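Local coordinates for esterase (Staphylococcus aureus subsp. aureus USA300_TCH1516, PDB 3D7R), which probably hydrolyses ester bonds as a putative esterase built on the alpha/beta hydrolase fold, at residues 50-55 with 107-112; 184-189 with 254-259. All blocks are in the same frame, centred on the assembly; numbering follows the deposited sequence.

Contact 1: 50-55 with 107-112; sequences ERFFYK and NALQPS. With DMS (dimethyl sulfoxide), chain I.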
ATOM      1  N   GLU A  50     -21.068   4.423 -10.047  1.00 11.91           N
ATOM      2  CA  GLU A  50     -22.191   4.124  -9.145  1.00 13.24           C
ATOM      3  C   GLU A  50     -22.328   2.623  -8.907  1.00 12.86           C
ATOM      4  O   GLU A  50     -22.426   2.191  -7.755  1.00 12.88           O
ATOM      5  CB  GLU A  50     -23.524   4.678  -9.673  1.00 13.48           C
ATOM      6  CG  GLU A  50     -23.610   6.202  -9.797  1.00 17.85           C
ATOM      7  CD  GLU A  50     -24.932   6.671 -10.456  0.75 22.13           C
ATOM      8  OE1 GLU A  50     -25.991   6.044 -10.210  0.75 22.77           O
ATOM      9  OE2 GLU A  50     -24.911   7.668 -11.220  0.75 25.55           O
ATOM     10  N   ARG A  51     -22.297   1.834  -9.983  1.00 12.87           N
ATOM     11  CA  ARG A  51     -22.389   0.364  -9.899  1.00 13.28           C
ATOM     12  C   ARG A  51     -21.265  -0.250  -9.060  1.00 12.82           C
ATOM     13  O   ARG A  51     -21.490  -1.179  -8.279  1.00 12.17           O
ATOM     14  CB  ARG A  51     -22.417  -0.267 -11.297  1.00 13.71           C
ATOM     15  CG  ARG A  51     -23.710   0.060 -12.083  1.00 18.11           C
ATOM     16  CD  ARG A  51     -23.884  -0.844 -13.297  1.00 23.89           C
ATOM     17  NE  ARG A  51     -23.066  -0.387 -14.418  1.00 28.91           N
ATOM     18  CZ  ARG A  51     -23.544   0.269 -15.473  1.00 32.37           C
ATOM     19  NH1 ARG A  51     -24.842   0.547 -15.568  1.00 32.85           N
ATOM     20  NH2 ARG A  51     -22.721   0.654 -16.441  1.00 33.08           N
ATOM     21  N   PHE A  52     -20.055   0.275  -9.236  1.00 12.37           N
ATOM     22  CA  PHE A  52     -18.903  -0.101  -8.425  1.00 11.53           C
ATOM     23  C   PHE A  52     -19.138   0.192  -6.946  1.00 11.68           C
ATOM     24  O   PHE A  52     -18.956  -0.697  -6.124  1.00 12.15           O
ATOM     25  CB  PHE A  52     -17.660   0.652  -8.911  1.00 11.60           C
ATOM     26  CG  PHE A  52     -16.394   0.303  -8.168  1.00 10.03           C
ATOM     27  CD1 PHE A  52     -15.697  -0.868  -8.470  1.00 10.68           C
ATOM     28  CD2 PHE A  52     -15.879   1.165  -7.203  1.00  9.63           C
ATOM     29  CE1 PHE A  52     -14.498  -1.195  -7.814  1.00 10.40           C
ATOM     30  CE2 PHE A  52     -14.667   0.855  -6.529  1.00 10.76           C
ATOM     31  CZ  PHE A  52     -13.977  -0.336  -6.845  1.00  9.85           C
ATOM     32  N   PHE A  53     -19.537   1.426  -6.610  1.00 11.57           N
ATOM     33  CA  PHE A  53     -19.822   1.785  -5.212  1.00 11.54           C
ATOM     34  C   PHE A  53     -20.915   0.918  -4.610  1.00 11.31           C
ATOM     35  O   PHE A  53     -20.799   0.482  -3.473  1.00 10.87           O
ATOM     36  CB  PHE A  53     -20.186   3.271  -5.044  1.00 11.19           C
ATOM     37  CG  PHE A  53     -19.021   4.222  -5.262  1.00 11.61           C
ATOM     38  CD1 PHE A  53     -17.711   3.833  -4.969  1.00 11.72           C
ATOM     39  CD2 PHE A  53     -19.243   5.509  -5.755  1.00 12.06           C
ATOM     40  CE1 PHE A  53     -16.643   4.700  -5.167  1.00 11.20           C
ATOM     41  CE2 PHE A  53     -18.159   6.406  -5.956  1.00 11.40           C
ATOM     42  CZ  PHE A  53     -16.870   5.987  -5.670  1.00 11.53           C
ATOM     43  N   TYR A  54     -21.988   0.696  -5.365  1.00 11.89           N
ATOM     44  CA  TYR A  54     -23.060  -0.205  -4.936  1.00 12.61           C
ATOM     45  C   TYR A  54     -22.508  -1.598  -4.569  1.00 11.94           C
ATOM     46  O   TYR A  54     -22.762  -2.111  -3.467  1.00 10.75           O
ATOM     47  CB  TYR A  54     -24.133  -0.342  -6.027  1.00 14.34           C
ATOM     48  CG  TYR A  54     -25.208  -1.357  -5.668  1.00 17.39           C
ATOM     49  CD1 TYR A  54     -26.350  -0.962  -4.969  1.00 20.63           C
ATOM     50  CD2 TYR A  54     -25.091  -2.700  -6.032  1.00 20.37           C
ATOM     51  CE1 TYR A  54     -27.352  -1.874  -4.640  1.00 22.73           C
ATOM     52  CE2 TYR A  54     -26.092  -3.630  -5.701  1.00 22.39           C
ATOM     53  CZ  TYR A  54     -27.217  -3.198  -5.006  1.00 22.89           C
ATOM     54  OH  TYR A  54     -28.224  -4.084  -4.659  1.00 24.53           O
ATOM     55  N   LYS A  55     -21.754  -2.193  -5.491  1.00 10.96           N
ATOM     56  CA  LYS A  55     -21.108  -3.497  -5.263  1.00 11.43           C
ATOM     57  C   LYS A  55     -20.161  -3.484  -4.052  1.00 10.74           C
ATOM     58  O   LYS A  55     -20.198  -4.390  -3.214  1.00  9.72           O
ATOM     59  CB  LYS A  55     -20.328  -3.934  -6.519  1.00 12.31           C
ATOM     60  CG  LYS A  55     -19.802  -5.365  -6.437  1.00 15.78           C
ATOM     61  CD  LYS A  55     -19.199  -5.841  -7.765  1.00 22.12           C
ATOM     62  CE  LYS A  55     -18.902  -7.345  -7.719  1.00 24.72           C
ATOM     63  NZ  LYS A  55     -17.845  -7.700  -6.720  1.00 28.82           N
ATOM     64  N   ASN A 107      -8.789   2.012  -1.417  1.00  7.92           N
ATOM     65  CA  ASN A 107      -9.646   2.202  -0.230  1.00  8.14           C
ATOM     66  C   ASN A 107     -11.088   1.783  -0.489  1.00  8.11           C
ATOM     67  O   ASN A 107     -12.002   2.213   0.231  1.00  8.89           O
ATOM     68  CB  ASN A 107      -9.583   3.641   0.329  1.00  7.54           C
ATOM     69  CG  ASN A 107      -8.145   4.086   0.631  1.00  9.78           C
ATOM     70  OD1 ASN A 107      -7.439   3.431   1.388  1.00 11.20           O
ATOM     71  ND2 ASN A 107      -7.710   5.182   0.011  1.00 10.50           N
ATOM     72  N   ALA A 108     -11.273   0.927  -1.493  1.00  7.97           N
ATOM     73  CA  ALA A 108     -12.590   0.434  -1.909  1.00  8.31           C
ATOM     74  C   ALA A 108     -12.615  -1.088  -2.045  1.00  8.78           C
ATOM     75  O   ALA A 108     -13.655  -1.729  -1.806  1.00  9.47           O
ATOM     76  CB  ALA A 108     -13.000   1.075  -3.248  1.00  8.44           C
ATOM     77  N   LEU A 109     -11.483  -1.646  -2.486  1.00  8.16           N
ATOM     78  CA  LEU A 109     -11.300  -3.090  -2.641  1.00  7.88           C
ATOM     79  C   LEU A 109     -10.651  -3.716  -1.413  1.00  8.04           C
ATOM     80  O   LEU A 109      -9.829  -3.097  -0.754  1.00  8.68           O
ATOM     81  CB  LEU A 109     -10.399  -3.384  -3.849  1.00  7.49           C
ATOM     82  CG  LEU A 109     -10.911  -2.926  -5.215  1.00  7.90           C
ATOM     83  CD1 LEU A 109      -9.836  -3.190  -6.272  1.00  7.99           C
ATOM     84  CD2 LEU A 109     -12.225  -3.644  -5.560  1.00  5.46           C
ATOM     85  N   GLN A 110     -11.012  -4.957  -1.133  1.00  7.84           N
ATOM     86  CA  GLN A 110     -10.366  -5.735  -0.092  1.00  8.83           C
ATOM     87  C   GLN A 110      -9.105  -6.375  -0.688  1.00  9.08           C
ATOM     88  O   GLN A 110      -8.837  -6.207  -1.907  1.00  9.61           O
ATOM     89  CB  GLN A 110     -11.340  -6.799   0.447  1.00  8.33           C
ATOM     90  CG  GLN A 110     -12.593  -6.242   1.116  1.00  9.40           C
ATOM     91  CD  GLN A 110     -12.340  -5.528   2.454  1.00 12.01           C
ATOM     92  OE1 GLN A 110     -11.323  -4.861   2.653  1.00 10.65           O
ATOM     93  NE2 GLN A 110     -13.311  -5.632   3.359  1.00 14.20           N
ATOM     94  N   PRO A 111      -8.293  -7.073   0.148  1.00  9.37           N
ATOM     95  CA  PRO A 111      -7.112  -7.701  -0.434  1.00  9.26           C
ATOM     96  C   PRO A 111      -7.414  -8.706  -1.545  1.00  9.92           C
ATOM     97  O   PRO A 111      -8.371  -9.481  -1.466  1.00  9.82           O
ATOM     98  CB  PRO A 111      -6.455  -8.412   0.756  1.00  8.84           C
ATOM     99  CG  PRO A 111      -6.925  -7.644   1.946  1.00  9.36           C
ATOM    100  CD  PRO A 111      -8.348  -7.283   1.607  1.00  9.41           C
ATOM    101  N   SER A 112      -6.569  -8.661  -2.567  1.00  9.76           N
ATOM    102  CA  SER A 112      -6.568  -9.606  -3.668  1.00 10.10           C
ATOM    103  C   SER A 112      -6.058 -10.942  -3.167  1.00  9.63           C
ATOM    104  O   SER A 112      -5.285 -10.968  -2.224  1.00  9.94           O
ATOM    105  CB  SER A 112      -5.595  -9.077  -4.726  1.00  9.93           C
ATOM    106  OG  SER A 112      -5.406 -10.031  -5.727  1.00 13.09           O
TER
HETATM  107  S   DMS I1407      -5.201  -9.487  -9.554  1.00 26.61           S
HETATM  108  O   DMS I1407      -4.797  -8.892  -7.926  1.00 26.19           O
HETATM  109  C1  DMS I1407      -3.696  -9.379 -10.562  1.00 26.99           C
HETATM  110  C2  DMS I1407      -5.387 -11.292  -9.518  1.00 26.78           C
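Phe-52 meets the 107-112 loop with the far end of its ring. The methyl of Ala-108 sits at the ring edge, near the plane, with CB 3.7 Å from Phe-52 CE2. CD2 of Leu-109 comes in obliquely and lies 4.0 Å from both CE1 and CZ of Phe-52. Every atom in this touch is carbon, and the 113 Å² buried between the segments comes almost wholly from these three buried residues. A chi1 of -178° turns the Phe-52 ring away from its own N, beside the carbonyl carbon, and carries it off helix 46-61 to the loop; the Leu-109 and Phe-52 side chains cross at about a right angle. In the alpha/beta hydrolase fold assigned to this chain, the loop following strand 98-102 leads into helix 113-126; here helix 46-61, which precedes the first strand, packs against that loop. Around the same phenyl ring, Phe-43 meets it with planes at about 60° and Ile-231 of helix 225-236 adds a further apolar contact. The polar backbone beside the cluster is also tied to the helix, since Ala-108 O accepts from Arg-56 NE and Asn-60 ND2. Farther along the loop, Ser-112 occupies the N-cap position of helix 113-126: its OG accepts from Phe-114 N and donates to O of a dimethyl sulfoxide, probably from the crystallisation liquor, with Ser-112 OG 2.6 Å from DMS O.

Contact 2: 184-189 with 254-259; sequences SLLDNQ and EGLPPV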
ATOM      1  N   SER A 184       1.745  11.279   9.628  1.00  8.07           N
ATOM      2  CA  SER A 184       0.910  11.559  10.799  1.00  8.27           C
ATOM      3  C   SER A 184       1.636  11.292  12.126  1.00  7.83           C
ATOM      4  O   SER A 184       1.610  12.132  13.041  1.00  7.33           O
ATOM      5  CB  SER A 184      -0.386  10.758  10.730  1.00  8.47           C
ATOM      6  OG  SER A 184      -1.175  10.992  11.883  1.00 10.67           O
ATOM      7  N   LEU A 185       2.295  10.145  12.222  1.00  6.84           N
ATOM      8  CA  LEU A 185       3.103   9.822  13.402  1.00  7.53           C
ATOM      9  C   LEU A 185       4.160  10.905  13.652  1.00  8.06           C
ATOM     10  O   LEU A 185       4.323  11.386  14.780  1.00  7.36           O
ATOM     11  CB  LEU A 185       3.802   8.466  13.223  1.00  6.52           C
ATOM     12  CG  LEU A 185       2.934   7.208  13.097  1.00  6.99           C
ATOM     13  CD1 LEU A 185       3.803   5.998  12.762  1.00  6.37           C
ATOM     14  CD2 LEU A 185       2.143   6.937  14.356  1.00  5.40           C
ATOM     15  N   LEU A 186       4.877  11.266  12.587  1.00  8.46           N
ATOM     16  CA  LEU A 186       5.910  12.303  12.629  1.00  9.72           C
ATOM     17  C   LEU A 186       5.360  13.691  13.067  1.00 10.11           C
ATOM     18  O   LEU A 186       5.945  14.356  13.933  1.00 10.74           O
ATOM     19  CB  LEU A 186       6.577  12.384  11.242  1.00  9.39           C
ATOM     20  CG  LEU A 186       7.655  13.433  10.982  1.00 11.50           C
ATOM     21  CD1 LEU A 186       8.777  13.296  12.012  1.00 11.14           C
ATOM     22  CD2 LEU A 186       8.182  13.264   9.560  1.00  9.09           C
ATOM     23  N   ASP A 187       4.266  14.132  12.448  1.00  9.74           N
ATOM     24  CA  ASP A 187       3.604  15.398  12.808  1.00 10.34           C
ATOM     25  C   ASP A 187       3.099  15.382  14.257  1.00 10.14           C
ATOM     26  O   ASP A 187       3.000  16.435  14.919  1.00 10.28           O
ATOM     27  CB  ASP A 187       2.423  15.676  11.869  1.00 10.30           C
ATOM     28  CG  ASP A 187       2.867  15.930  10.398  1.00 11.77           C
ATOM     29  OD1 ASP A 187       4.055  16.240  10.148  1.00 12.50           O
ATOM     30  OD2 ASP A 187       2.016  15.807   9.491  1.00 14.17           O
ATOM     31  N   ASN A 188       2.772  14.187  14.737  1.00  9.55           N
ATOM     32  CA  ASN A 188       2.217  14.015  16.089  1.00  9.47           C
ATOM     33  C   ASN A 188       3.237  13.557  17.161  1.00  8.97           C
ATOM     34  O   ASN A 188       2.863  13.162  18.267  1.00  8.44           O
ATOM     35  CB  ASN A 188       1.013  13.086  16.008  1.00  9.34           C
ATOM     36  CG  ASN A 188      -0.227  13.803  15.470  1.00 11.25           C
ATOM     37  OD1 ASN A 188      -0.792  14.674  16.135  1.00 11.30           O
ATOM     38  ND2 ASN A 188      -0.643  13.450  14.268  1.00 12.81           N
ATOM     39  N   GLN A 189       4.523  13.623  16.815  1.00  8.25           N
ATOM     40  CA  GLN A 189       5.620  13.192  17.693  1.00  9.55           C
ATOM     41  C   GLN A 189       5.514  11.739  18.219  1.00  9.78           C
ATOM     42  O   GLN A 189       5.989  11.434  19.327  1.00  9.36           O
ATOM     43  CB  GLN A 189       5.785  14.167  18.870  1.00  9.92           C
ATOM     44  CG  GLN A 189       5.930  15.619  18.435  1.00 12.15           C
ATOM     45  CD  GLN A 189       6.488  16.500  19.551  1.00 16.11           C
ATOM     46  OE1 GLN A 189       7.440  17.247  19.335  1.00 18.33           O
ATOM     47  NE2 GLN A 189       5.914  16.393  20.753  1.00 12.67           N
ATOM     48  N   GLU A 254      10.807  16.006   6.134  1.00 11.51           N
ATOM     49  CA  GLU A 254      11.855  16.140   7.154  1.00 11.94           C
ATOM     50  C   GLU A 254      11.530  15.348   8.417  1.00 11.78           C
ATOM     51  O   GLU A 254      10.485  15.574   9.039  1.00 11.66           O
ATOM     52  CB  GLU A 254      12.096  17.618   7.486  1.00 12.58           C
ATOM     53  CG  GLU A 254      12.453  18.450   6.243  1.00 15.67           C
ATOM     54  CD  GLU A 254      12.778  19.920   6.558  1.00 17.81           C
ATOM     55  OE1 GLU A 254      12.627  20.328   7.721  1.00 19.92           O
ATOM     56  OE2 GLU A 254      13.187  20.665   5.645  1.00 18.70           O
ATOM     57  N   GLY A 255      12.425  14.421   8.772  1.00 10.80           N
ATOM     58  CA  GLY A 255      12.267  13.573   9.951  1.00 10.76           C
ATOM     59  C   GLY A 255      11.742  12.158   9.692  1.00 10.32           C
ATOM     60  O   GLY A 255      11.630  11.359  10.609  1.00  9.94           O
ATOM     61  N   LEU A 256      11.406  11.846   8.443  1.00  9.87           N
ATOM     62  CA  LEU A 256      10.924  10.509   8.101  1.00  9.98           C
ATOM     63  C   LEU A 256      11.985   9.439   8.401  1.00 10.33           C
ATOM     64  O   LEU A 256      13.190   9.723   8.352  1.00  9.82           O
ATOM     65  CB  LEU A 256      10.507  10.441   6.619  1.00  9.80           C
ATOM     66  CG  LEU A 256       9.150  11.068   6.244  1.00  8.37           C
ATOM     67  CD1 LEU A 256       8.937  11.072   4.746  1.00  7.46           C
ATOM     68  CD2 LEU A 256       8.018  10.287   6.931  1.00  7.37           C
ATOM     69  N   PRO A 257      11.544   8.204   8.698  1.00 10.40           N
ATOM     70  CA  PRO A 257      12.512   7.105   8.780  1.00 10.45           C
ATOM     71  C   PRO A 257      12.979   6.756   7.358  1.00  9.92           C
ATOM     72  O   PRO A 257      12.384   7.258   6.384  1.00 10.06           O
ATOM     73  CB  PRO A 257      11.674   5.954   9.369  1.00 10.38           C
ATOM     74  CG  PRO A 257      10.301   6.219   8.872  1.00 10.99           C
ATOM     75  CD  PRO A 257      10.163   7.739   8.925  1.00 10.45           C
ATOM     76  N   PRO A 258      14.042   5.927   7.224  1.00  9.39           N
ATOM     77  CA  PRO A 258      14.493   5.505   5.895  1.00  8.87           C
ATOM     78  C   PRO A 258      13.343   4.934   5.057  1.00  8.13           C
ATOM     79  O   PRO A 258      12.560   4.132   5.566  1.00  8.06           O
ATOM     80  CB  PRO A 258      15.515   4.398   6.203  1.00  8.53           C
ATOM     81  CG  PRO A 258      16.068   4.783   7.545  1.00 10.51           C
ATOM     82  CD  PRO A 258      14.894   5.370   8.299  1.00  8.97           C
ATOM     83  N   VAL A 259      13.262   5.354   3.798  1.00  7.26           N
ATOM     84  CA  VAL A 259      12.182   4.923   2.872  1.00  7.44           C
ATOM     85  C   VAL A 259      12.771   4.073   1.740  1.00  7.89           C
ATOM     86  O   VAL A 259      13.866   4.379   1.223  1.00  7.96           O
ATOM     87  CB  VAL A 259      11.352   6.144   2.320  1.00  7.29           C
ATOM     88  CG1 VAL A 259      10.251   5.691   1.312  1.00  7.15           C
ATOM     89  CG2 VAL A 259      10.684   6.934   3.460  1.00  6.05           C
TER
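With CG anti to the backbone N (chi1 177°) and chi2 at 56°, Leu-186 spreads both methyls over the backbone of 254-256, while Leu-256, its CG anti to the carbonyl carbon, brings its own CD2 up to meet one of them. The contact joins the C-terminal end of helix 173-187 to the loop entering strand 259-264 of the alpha/beta hydrolase sheet. Leu-186 CD2 lies 3.3 Å from Glu-254 O and 4.0 Å from Leu-256 CD2, so one methyl touches both a carbonyl and an apolar side chain. The other, CD1, is 3.7 Å from Gly-255 O. The positive-phi backbone of Gly-255 turns beside Leu-186, its N bonded to Gln-285 OE1. Beyond the pair, Leu-256 packs on Leu-179 and Val-182 of the same helix and on Met-280 of helix 270-282, and Asp-187 OD1 bonds to Thr-252 OG1. The helix itself closes with a Schellman motif: Gln-189, at positive phi, is the C-prime residue, its N bonds to Leu-186 O, and Gln-190 N bonds to Leu-185 O. One turn back, Ser-184 O is gripped from opposite faces of its plane by Asn-188 N and by Asn-188 ND2, the latter 2.9 Å away and 37° out of the carbonyl plane.

Contact 1 closes before contact 2 opens along the chain, and the two lie on opposite sides of its centre, with their own centres about 31 Å apart and nearest atoms about 14 Å apart. Both adjoin the same mixed sheet through loops, and the two do not touch: the 107-112 loop follows strand 98-102, whereas 254-259 runs into strand 259-264, and strands 166-171 and 195-199 separate those two in the sheet order. Helix 46-61 takes part in the first, helix 173-187 in the second. Each thus packs a loop adjoining a different parallel strand against a helix, one that precedes all the strands in contact 1, one following strand 166-171 in contact 2.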